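Long-range contacts in putative HTH-type transcriptional regulator PF0864 (Pyrococcus furiosus, PDB 2IA0), which probably binds specific DNA sequences as a transcriptional regulator of the AsnC family: residues L77-L82 with K120-V125; D17-I22 with H49-K54; L72-L77 with D163-L168. All coordinates share one frame; numbering follows the deposited sequence.

Contact 1: L77-L82 with K120-V125; sequences LALIVL and KIIALV
Ala78 and Val125 form the first of three hydrogen-bonded pairs that join strands 77-82 and 120-125, whose short axes run antiparallel at 166° and approach to 4.7 Å. Each such pair exchanges two bonds, so Ala78, Ile80 and Leu82 have both N and O engaged by Val125, Ala123 and Ile121. The bond from Val125 N to Ala78 O measures 2.9 Å and is almost straight at the hydrogen (175°), with the donor nearly in line with the carbonyl. At the other end Leu82 N reaches Ile121 O at 2.9 Å, also nearly straight, whereas the return bond from Ile121 N to Leu82 O is more bent, its donor tilted from the carbonyl plane. Several acceptors also receive CA-H...O contacts: Val125 O lies 3.2 Å from Leu77 CA, besides its bond from Ala78 N.

The alternate residues Leu79 and Val81 stand in non-hydrogen-bonded pairs with Leu124 and Ile122, and their side chains share one face. There Leu79 CD1 meets Ile122 CG2 at 3.6 Å, the two chains side by side and pointing the same way; CG of Leu79 is anti to the backbone N (chi1 164°), which leaves CD1 reaching diagonally across to Ile122, the partner of Val81. Leu77 CD2 touches Leu124 CD2 at 3.7 Å. On the other face, Ile80 CD1 packs on Val125 CG2 at 3.8 Å.

The outward-facing backbone of these residues bonds to the flanking strands: Leu79 with Phe153 and Val81 with Gln151 of strand 147-154, Ile122 with Ala114 and Leu124 with Leu111 of strand 110-116. Both strands are thus central in the four-stranded sheet; helix 132-140 covers Ala78 and Val125, while Leu79 packs on Leu79 of the second subunit.

Contact 2: D17-I22 with H49-K54; sequences DLDRNI and HFRIKK
Asp19 OD2 accepts from two sources, Arg51 NH1 at 2.7 Å and a water at 3.0 Å. The arginine bond belongs to a salt bridge but is weak by its angle, 138° at the hydrogen, even though OD2 lies at the edge of the guanidinium and in its plane. The carboxylate is turned 58° from that plane, and of the guanidinium nitrogens only NH1 comes close to it, which argues against a two-pronged pairing. The same water also donates, weakly, to Arg51 O, joining the carboxylate to the backbone of helix 45-57.

Leu18 approaches Arg51 from another direction: its CD2 stands 4.0 Å above the guanidinium plane, over the centre of one face. The aliphatic part of the arginine meets Ile22, whose CD1 comes within 3.5 Å of Arg51 CB, the two side chains crossing at about a right angle. A bend at chi2 of Arg51 (-55°) lets the chain start against Ile22 and finish with one face under Leu18 and an edge against Asp19. Ile22 CG2 then reaches Ile52 CG1 at 3.9 Å. Across these side chains the axes of helices 17-22 and 49-54 stay 10.6 Å apart.

Segment 49-54 lies largely in the predicted helix-turn-helix motif, and the contact packs its second helix, the probable recognition helix, on the first helix of the winged domain. Ile22 also touches Leu41 of helix 34-41.

Were Arg51 cut back to an alanine, Asp19 would probably lose its cationic mate, and a gap is likely to open under Leu18 CD2, where the guanidinium lay. Since Arg51 NH1 also makes a salt bridge to Asp16, one arginine serves two acids, and its charge probably offsets their mutual repulsion and favours their ionised forms.

Contact 3: L72-L77 with D163-L168; sequences LKPKHL and DLTGFL
The turn that leads into strand 76-84 packs against the short C-terminal helix 164-168, mainly through Lys73 and Pro74 on one side and Thr165 and Gly166 on the other. Lys73 contributes methylenes to this interface: its CD lies 3.7 Å from Thr165 CG2, the two side chains crossing at about a right angle, and 3.6 Å from Gly166 N. Glycine has no side chain here, and CG of the lysine comes within 3.8 Å of Gly166 CA.

Pro74 lies along Thr165, the two side chains running in opposite directions, with Pro74 CG 3.3 Å from Thr165 OG1. With OG1 anti to the backbone N (chi1 171°), the hydroxyl faces the proline ring and CG2 is left for Lys73. No hydrogen bond crosses the contact, and OG1 is buried with no polar partner in the model.

A classic beta bulge, in which Lys75 and His76 both face Lys127, marks the beginning of the strand in this alpha+beta barrel domain. Just beyond it Leu77 points toward the helix, and its CD2 approaches Leu164 CD2 at 4.2 Å. Leu111 of strand 110-116 touches Pro74, Leu77 and Leu168. The helix also belongs to the dimer interface: Phe167 stacks on Phe167 of the second subunit, and Asp163 OD2 forms a salt bridge with Arg63 of that subunit.

Overall arrangement
Contact 2 comes first along the chain and closes before the other two open; it lies in the winged helix-turn-helix region, its centre 37 Å from that of contact 1 and 30 Å from that of contact 3. Contacts 1 and 3 belong to the C-terminal alpha+beta barrel domain, centres 15 Å apart. They share Leu77 and strand 76-84 and touch where Leu124 CD2 meets Leu164 CD2 at 3.6 Å. The pairing of 77-82 with 120-125 falls within the longer span bounded by 72-77 and 163-168. Both reach the second subunit, consistent with a dimerising domain separate from a probable DNA-binding one.

Contact 1: L77-L82 with K120-V125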
loop_
_atom_site.group_PDB
_atom_site.type_symbol
_atom_site.label_atom_id
_atom_site.label_comp_id
_atom_site.label_asym_id
_atom_site.label_seq_id
_atom_site.Cartn_x
_atom_site.Cartn_y
_atom_site.Cartn_z
ATOM N N LEU A 77 5.171 8.870 -8.953
ATOM C CA LEU A 77 5.645 7.843 -8.068
ATOM C C LEU A 77 6.756 7.053 -8.793
ATOM O O LEU A 77 6.784 6.977 -10.038
ATOM C CB LEU A 77 4.454 6.972 -7.685
ATOM C CG LEU A 77 4.316 6.347 -6.297
ATOM C CD1 LEU A 77 4.055 7.386 -5.236
ATOM C CD2 LEU A 77 3.192 5.339 -6.326
ATOM N N ALA A 78 7.707 6.534 -8.019
ATOM C CA ALA A 78 8.780 5.696 -8.560
ATOM C C ALA A 78 9.124 4.611 -7.555
ATOM O O ALA A 78 9.082 4.823 -6.330
ATOM C CB ALA A 78 10.007 6.515 -8.896
ATOM N N LEU A 79 9.400 3.425 -8.072
ATOM C CA LEU A 79 9.934 2.362 -7.254
ATOM C C LEU A 79 11.466 2.342 -7.438
ATOM O O LEU A 79 11.975 2.489 -8.537
ATOM C CB LEU A 79 9.295 1.043 -7.667
ATOM C CG LEU A 79 9.958 -0.254 -7.224
ATOM C CD1 LEU A 79 9.600 -0.518 -5.744
ATOM C CD2 LEU A 79 9.471 -1.370 -8.132
ATOM N N ILE A 80 12.193 2.195 -6.339
ATOM C CA ILE A 80 13.663 2.239 -6.351
ATOM C C ILE A 80 14.212 0.937 -5.808
ATOM O O ILE A 80 13.782 0.482 -4.769
ATOM C CB ILE A 80 14.165 3.404 -5.480
ATOM C CG1 ILE A 80 13.463 4.700 -5.917
ATOM C CG2 ILE A 80 15.710 3.527 -5.555
ATOM C CD1 ILE A 80 13.951 5.903 -5.239
ATOM N N VAL A 81 15.140 0.322 -6.528
ATOM C CA VAL A 81 15.793 -0.891 -6.030
ATOM C C VAL A 81 17.301 -0.706 -5.921
ATOM O O VAL A 81 17.992 -0.497 -6.911
ATOM C CB VAL A 81 15.445 -2.145 -6.856
ATOM C CG1 VAL A 81 15.989 -3.423 -6.149
ATOM C CG2 VAL A 81 13.924 -2.237 -7.058
ATOM N N LEU A 82 17.783 -0.763 -4.682
ATOM C CA LEU A 82 19.184 -0.591 -4.341
ATOM C C LEU A 82 19.788 -1.943 -3.995
ATOM O O LEU A 82 19.190 -2.713 -3.259
ATOM C CB LEU A 82 19.303 0.314 -3.101
ATOM C CG LEU A 82 18.666 1.697 -3.140
ATOM C CD1 LEU A 82 19.022 2.438 -1.877
ATOM C CD2 LEU A 82 19.137 2.462 -4.358
ATOM N N LYS A 120 19.423 -5.999 -0.612
ATOM C CA LYS A 120 18.626 -4.968 -1.347
ATOM C C LYS A 120 17.631 -4.137 -0.526
ATOM O O LYS A 120 17.055 -4.606 0.449
ATOM C CB LYS A 120 17.885 -5.592 -2.532
ATOM C CG LYS A 120 18.758 -6.442 -3.402
ATOM C CD LYS A 120 18.131 -6.737 -4.748
ATOM C CE LYS A 120 18.898 -7.874 -5.410
ATOM N NZ LYS A 120 19.179 -8.880 -4.341
ATOM N N ILE A 121 17.425 -2.893 -0.950
ATOM C CA ILE A 121 16.412 -2.021 -0.344
ATOM C C ILE A 121 15.480 -1.607 -1.446
ATOM O O ILE A 121 15.918 -1.209 -2.515
ATOM C CB ILE A 121 16.985 -0.759 0.323
ATOM C CG1 ILE A 121 17.955 -1.126 1.432
ATOM C CG2 ILE A 121 15.882 0.133 0.914
ATOM C CD1 ILE A 121 19.358 -0.623 1.142
ATOM N N ILE A 122 14.189 -1.736 -1.156
ATOM C CA ILE A 122 13.101 -1.387 -2.043
ATOM C C ILE A 122 12.406 -0.175 -1.427
ATOM O O ILE A 122 12.069 -0.198 -0.252
ATOM C CB ILE A 122 12.142 -2.597 -2.108
ATOM C CG1 ILE A 122 12.856 -3.787 -2.763
ATOM C CG2 ILE A 122 10.854 -2.251 -2.804
ATOM C CD1 ILE A 122 12.140 -5.067 -2.575
ATOM N N ALA A 123 12.236 0.888 -2.203
ATOM C CA ALA A 123 11.528 2.086 -1.743
ATOM C C ALA A 123 10.492 2.587 -2.739
ATOM O O ALA A 123 10.687 2.500 -3.938
ATOM C CB ALA A 123 12.494 3.218 -1.394
ATOM N N LEU A 124 9.397 3.128 -2.222
ATOM C CA LEU A 124 8.415 3.774 -3.048
ATOM C C LEU A 124 8.425 5.267 -2.723
ATOM O O LEU A 124 8.238 5.682 -1.579
ATOM C CB LEU A 124 7.043 3.135 -2.853
ATOM C CG LEU A 124 6.079 3.404 -4.006
ATOM C CD1 LEU A 124 6.297 2.424 -5.199
ATOM C CD2 LEU A 124 4.635 3.348 -3.508
ATOM N N VAL A 125 8.679 6.071 -3.745
ATOM C CA VAL A 125 8.799 7.509 -3.558
ATOM C C VAL A 125 7.774 8.309 -4.377
ATOM O O VAL A 125 7.607 8.091 -5.583
ATOM C CB VAL A 125 10.271 7.990 -3.820
ATOM C CG1 VAL A 125 10.413 9.478 -3.540
ATOM C CG2 VAL A 125 11.262 7.196 -2.916
#

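Contact 2: D17-I22 with H49-K54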
loop_
_atom_site.group_PDB
_atom_site.type_symbol
_atom_site.label_atom_id
_atom_site.label_comp_id
_atom_site.label_asym_id
_atom_site.label_seq_id
_atom_site.Cartn_x
_atom_site.Cartn_y
_atom_site.Cartn_z
ATOM N N ASP A 17 -18.242 -17.644 6.026
ATOM C CA ASP A 17 -18.694 -16.743 4.976
ATOM C C ASP A 17 -19.205 -15.388 5.485
ATOM O O ASP A 17 -18.949 -14.352 4.857
ATOM C CB ASP A 17 -19.713 -17.429 4.053
ATOM C CG ASP A 17 -19.075 -18.515 3.178
ATOM O OD1 ASP A 17 -17.827 -18.540 3.045
ATOM O OD2 ASP A 17 -19.814 -19.360 2.622
ATOM N N LEU A 18 -19.903 -15.384 6.616
ATOM C CA LEU A 18 -20.401 -14.130 7.204
ATOM C C LEU A 18 -19.259 -13.230 7.686
ATOM O O LEU A 18 -19.301 -12.032 7.491
ATOM C CB LEU A 18 -21.408 -14.394 8.347
ATOM C CG LEU A 18 -21.978 -13.179 9.085
ATOM C CD1 LEU A 18 -22.530 -12.077 8.100
ATOM C CD2 LEU A 18 -23.058 -13.657 10.070
ATOM N N ASP A 19 -18.245 -13.809 8.317
ATOM C CA ASP A 19 -17.036 -13.058 8.654
ATOM C C ASP A 19 -16.438 -12.355 7.441
ATOM O O ASP A 19 -16.199 -11.150 7.499
ATOM C CB ASP A 19 -15.997 -13.964 9.314
ATOM C CG ASP A 19 -16.357 -14.291 10.758
ATOM O OD1 ASP A 19 -16.093 -15.436 11.195
ATOM O OD2 ASP A 19 -16.938 -13.409 11.450
ATOM N N ARG A 20 -16.229 -13.113 6.353
ATOM C CA ARG A 20 -15.635 -12.611 5.111
ATOM C C ARG A 20 -16.495 -11.550 4.465
ATOM O O ARG A 20 -15.980 -10.520 4.011
ATOM C CB ARG A 20 -15.400 -13.753 4.100
ATOM C CG ARG A 20 -14.305 -14.735 4.498
ATOM C CD ARG A 20 -14.194 -15.899 3.491
ATOM N NE ARG A 20 -13.680 -17.126 4.126
ATOM C CZ ARG A 20 -14.433 -18.196 4.424
ATOM N NH1 ARG A 20 -15.729 -18.220 4.132
ATOM N NH2 ARG A 20 -13.892 -19.267 5.002
ATOM N N ASN A 21 -17.805 -11.806 4.426
ATOM C CA ASN A 21 -18.745 -10.867 3.859
ATOM C C ASN A 21 -18.758 -9.521 4.567
ATOM O O ASN A 21 -18.784 -8.505 3.892
ATOM C CB ASN A 21 -20.145 -11.460 3.799
ATOM C CG ASN A 21 -20.370 -12.293 2.561
ATOM O OD1 ASN A 21 -19.799 -12.019 1.516
ATOM N ND2 ASN A 21 -21.216 -13.320 2.672
ATOM N N ILE A 22 -18.740 -9.517 5.908
ATOM C CA ILE A 22 -18.568 -8.302 6.728
ATOM C C ILE A 22 -17.278 -7.550 6.395
ATOM O O ILE A 22 -17.292 -6.341 6.209
ATOM C CB ILE A 22 -18.533 -8.629 8.268
ATOM C CG1 ILE A 22 -19.920 -8.994 8.814
ATOM C CG2 ILE A 22 -17.948 -7.464 9.091
ATOM C CD1 ILE A 22 -19.898 -9.601 10.233
ATOM N N HIS A 49 -22.797 -7.144 15.162
ATOM C CA HIS A 49 -22.140 -6.449 16.266
ATOM C C HIS A 49 -21.094 -7.331 16.978
ATOM O O HIS A 49 -19.916 -6.962 17.068
ATOM C CB HIS A 49 -23.226 -5.949 17.215
ATOM C CG HIS A 49 -22.712 -5.358 18.488
ATOM N ND1 HIS A 49 -22.039 -4.155 18.535
ATOM C CD2 HIS A 49 -22.809 -5.788 19.771
ATOM C CE1 HIS A 49 -21.730 -3.877 19.788
ATOM N NE2 HIS A 49 -22.182 -4.853 20.558
ATOM N N PHE A 50 -21.528 -8.506 17.425
ATOM C CA PHE A 50 -20.651 -9.508 18.015
ATOM C C PHE A 50 -19.481 -9.939 17.108
ATOM O O PHE A 50 -18.334 -9.954 17.551
ATOM C CB PHE A 50 -21.472 -10.720 18.461
ATOM C CG PHE A 50 -20.643 -11.870 18.955
ATOM C CD1 PHE A 50 -20.430 -12.995 18.148
ATOM C CD2 PHE A 50 -20.080 -11.843 20.229
ATOM C CE1 PHE A 50 -19.660 -14.072 18.604
ATOM C CE2 PHE A 50 -19.318 -12.921 20.691
ATOM C CZ PHE A 50 -19.107 -14.033 19.873
ATOM N N ARG A 51 -19.783 -10.301 15.861
ATOM C CA ARG A 51 -18.761 -10.620 14.848
ATOM C C ARG A 51 -17.731 -9.502 14.692
ATOM O O ARG A 51 -16.553 -9.774 14.636
ATOM C CB ARG A 51 -19.383 -10.890 13.472
ATOM C CG ARG A 51 -20.372 -12.019 13.411
ATOM C CD ARG A 51 -19.760 -13.274 13.944
ATOM N NE ARG A 51 -20.520 -14.462 13.554
ATOM C CZ ARG A 51 -20.236 -15.226 12.506
ATOM N NH1 ARG A 51 -19.216 -14.922 11.724
ATOM N NH2 ARG A 51 -20.963 -16.300 12.241
ATOM N N ILE A 52 -18.173 -8.252 14.626
ATOM C CA ILE A 52 -17.241 -7.127 14.480
ATOM C C ILE A 52 -16.333 -6.922 15.699
ATOM O O ILE A 52 -15.108 -6.781 15.533
ATOM C CB ILE A 52 -17.971 -5.819 14.077
ATOM C CG1 ILE A 52 -18.461 -5.926 12.624
ATOM C CG2 ILE A 52 -17.066 -4.606 14.241
ATOM C CD1 ILE A 52 -19.533 -4.917 12.274
ATOM N N LYS A 53 -16.913 -6.947 16.911
ATOM C CA LYS A 53 -16.134 -6.904 18.147
ATOM C C LYS A 53 -15.114 -8.041 18.185
ATOM O O LYS A 53 -13.984 -7.837 18.603
ATOM C CB LYS A 53 -17.031 -6.934 19.401
ATOM C CG LYS A 53 -17.558 -5.569 19.838
ATOM C CD LYS A 53 -18.653 -5.667 20.913
ATOM C CE LYS A 53 -18.103 -5.610 22.368
ATOM N NZ LYS A 53 -19.192 -5.426 23.438
ATOM N N LYS A 54 -15.511 -9.222 17.732
ATOM C CA LYS A 54 -14.656 -10.400 17.783
ATOM C C LYS A 54 -13.472 -10.286 16.812
ATOM O O LYS A 54 -12.342 -10.638 17.165
ATOM C CB LYS A 54 -15.481 -11.666 17.523
ATOM C CG LYS A 54 -15.038 -12.890 18.301
ATOM C CD LYS A 54 -15.393 -12.793 19.802
ATOM C CE LYS A 54 -14.536 -13.784 20.610
ATOM N NZ LYS A 54 -14.475 -13.460 22.066
HETATM O O HOH W 1 -15.923 -13.023 14.221
#

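Contact 3: L72-L77 with D163-L168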
loop_
_atom_site.group_PDB
_atom_site.type_symbol
_atom_site.label_atom_id
_atom_site.label_comp_id
_atom_site.label_asym_id
_atom_site.label_seq_id
_atom_site.Cartn_x
_atom_site.Cartn_y
_atom_site.Cartn_z
ATOM N N LEU A 72 -3.929 15.541 -2.136
ATOM C CA LEU A 72 -2.852 15.229 -1.201
ATOM C C LEU A 72 -2.031 14.028 -1.635
ATOM O O LEU A 72 -1.023 13.713 -0.999
ATOM C CB LEU A 72 -3.381 15.023 0.221
ATOM C CG LEU A 72 -3.734 16.223 1.099
ATOM C CD1 LEU A 72 -5.146 16.567 0.862
ATOM C CD2 LEU A 72 -3.555 15.890 2.569
ATOM N N LYS A 73 -2.457 13.356 -2.700
ATOM C CA LYS A 73 -1.642 12.299 -3.312
ATOM C C LYS A 73 -0.426 12.855 -4.069
ATOM O O LYS A 73 -0.534 13.893 -4.737
ATOM C CB LYS A 73 -2.474 11.493 -4.299
ATOM C CG LYS A 73 -3.415 10.517 -3.651
ATOM C CD LYS A 73 -3.795 9.427 -4.642
ATOM C CE LYS A 73 -4.628 9.923 -5.816
ATOM N NZ LYS A 73 -4.864 8.754 -6.736
ATOM N N PRO A 74 0.732 12.161 -3.998
ATOM C CA PRO A 74 1.842 12.501 -4.924
ATOM C C PRO A 74 1.467 12.207 -6.388
ATOM O O PRO A 74 0.851 11.167 -6.684
ATOM C CB PRO A 74 2.976 11.580 -4.458
ATOM C CG PRO A 74 2.292 10.405 -3.829
ATOM C CD PRO A 74 1.097 11.043 -3.106
ATOM N N LYS A 75 1.810 13.107 -7.299
ATOM C CA LYS A 75 1.387 12.935 -8.691
ATOM C C LYS A 75 2.298 11.985 -9.475
ATOM O O LYS A 75 1.890 11.424 -10.497
ATOM C CB LYS A 75 1.315 14.288 -9.404
ATOM C CG LYS A 75 0.391 15.318 -8.746
ATOM C CD LYS A 75 0.381 16.610 -9.575
ATOM C CE LYS A 75 1.660 17.455 -9.329
ATOM N NZ LYS A 75 2.256 18.106 -10.575
ATOM N N HIS A 76 3.535 11.830 -9.002
ATOM C CA HIS A 76 4.562 11.045 -9.676
ATOM C C HIS A 76 5.234 10.159 -8.665
ATOM O O HIS A 76 5.760 10.622 -7.659
ATOM C CB HIS A 76 5.567 11.939 -10.418
ATOM C CG HIS A 76 4.952 12.623 -11.600
ATOM N ND1 HIS A 76 4.967 13.992 -11.767
ATOM C CD2 HIS A 76 4.212 12.128 -12.624
ATOM C CE1 HIS A 76 4.301 14.305 -12.865
ATOM N NE2 HIS A 76 3.831 13.193 -13.401
ATOM N N LEU A 77 5.171 8.870 -8.953
ATOM C CA LEU A 77 5.645 7.843 -8.068
ATOM C C LEU A 77 6.756 7.053 -8.793
ATOM O O LEU A 77 6.784 6.977 -10.038
ATOM C CB LEU A 77 4.454 6.972 -7.685
ATOM C CG LEU A 77 4.316 6.347 -6.297
ATOM C CD1 LEU A 77 4.055 7.386 -5.236
ATOM C CD2 LEU A 77 3.192 5.339 -6.326
ATOM N N ASP A 163 -5.633 2.845 -5.043
ATOM C CA ASP A 163 -5.773 3.560 -3.786
ATOM C C ASP A 163 -4.610 3.420 -2.786
ATOM O O ASP A 163 -4.645 4.067 -1.749
ATOM C CB ASP A 163 -7.143 3.285 -3.163
ATOM C CG ASP A 163 -8.271 3.730 -4.063
ATOM O OD1 ASP A 163 -8.174 4.846 -4.661
ATOM O OD2 ASP A 163 -9.245 2.961 -4.202
ATOM N N LEU A 164 -3.588 2.616 -3.115
ATOM C CA LEU A 164 -2.295 2.549 -2.355
ATOM C C LEU A 164 -1.692 3.915 -2.052
ATOM O O LEU A 164 -1.254 4.169 -0.932
ATOM C CB LEU A 164 -1.240 1.680 -3.100
ATOM C CG LEU A 164 0.301 1.768 -2.868
ATOM C CD1 LEU A 164 0.988 0.407 -3.013
ATOM C CD2 LEU A 164 1.059 2.819 -3.780
ATOM N N THR A 165 -1.665 4.796 -3.049
ATOM C CA THR A 165 -1.010 6.095 -2.880
ATOM C C THR A 165 -1.833 7.118 -2.058
ATOM O O THR A 165 -1.261 7.960 -1.363
ATOM C CB THR A 165 -0.451 6.658 -4.225
ATOM O OG1 THR A 165 -0.016 8.022 -4.059
ATOM C CG2 THR A 165 -1.495 6.548 -5.325
ATOM N N GLY A 166 -3.159 7.009 -2.108
ATOM C CA GLY A 166 -4.024 7.680 -1.147
ATOM C C GLY A 166 -3.915 7.115 0.266
ATOM O O GLY A 166 -4.043 7.834 1.248
ATOM N N PHE A 167 -3.703 5.818 0.384
ATOM C CA PHE A 167 -3.447 5.227 1.689
ATOM C C PHE A 167 -2.091 5.660 2.334
ATOM O O PHE A 167 -2.045 6.011 3.516
ATOM C CB PHE A 167 -3.582 3.694 1.613
ATOM C CG PHE A 167 -3.205 2.999 2.885
ATOM C CD1 PHE A 167 -3.995 3.144 4.034
ATOM C CD2 PHE A 167 -2.036 2.228 2.952
ATOM C CE1 PHE A 167 -3.625 2.521 5.241
ATOM C CE2 PHE A 167 -1.663 1.604 4.131
ATOM C CZ PHE A 167 -2.462 1.752 5.287
ATOM N N LEU A 168 -1.004 5.627 1.555
ATOM C CA LEU A 168 0.345 5.894 2.053
ATOM C C LEU A 168 0.692 7.386 2.091
ATOM O O LEU A 168 1.670 7.781 2.755
ATOM C CB LEU A 168 1.394 5.147 1.193
ATOM C CG LEU A 168 1.381 3.619 1.189
ATOM C CD1 LEU A 168 2.371 3.036 0.175
ATOM C CD2 LEU A 168 1.636 3.056 2.575
#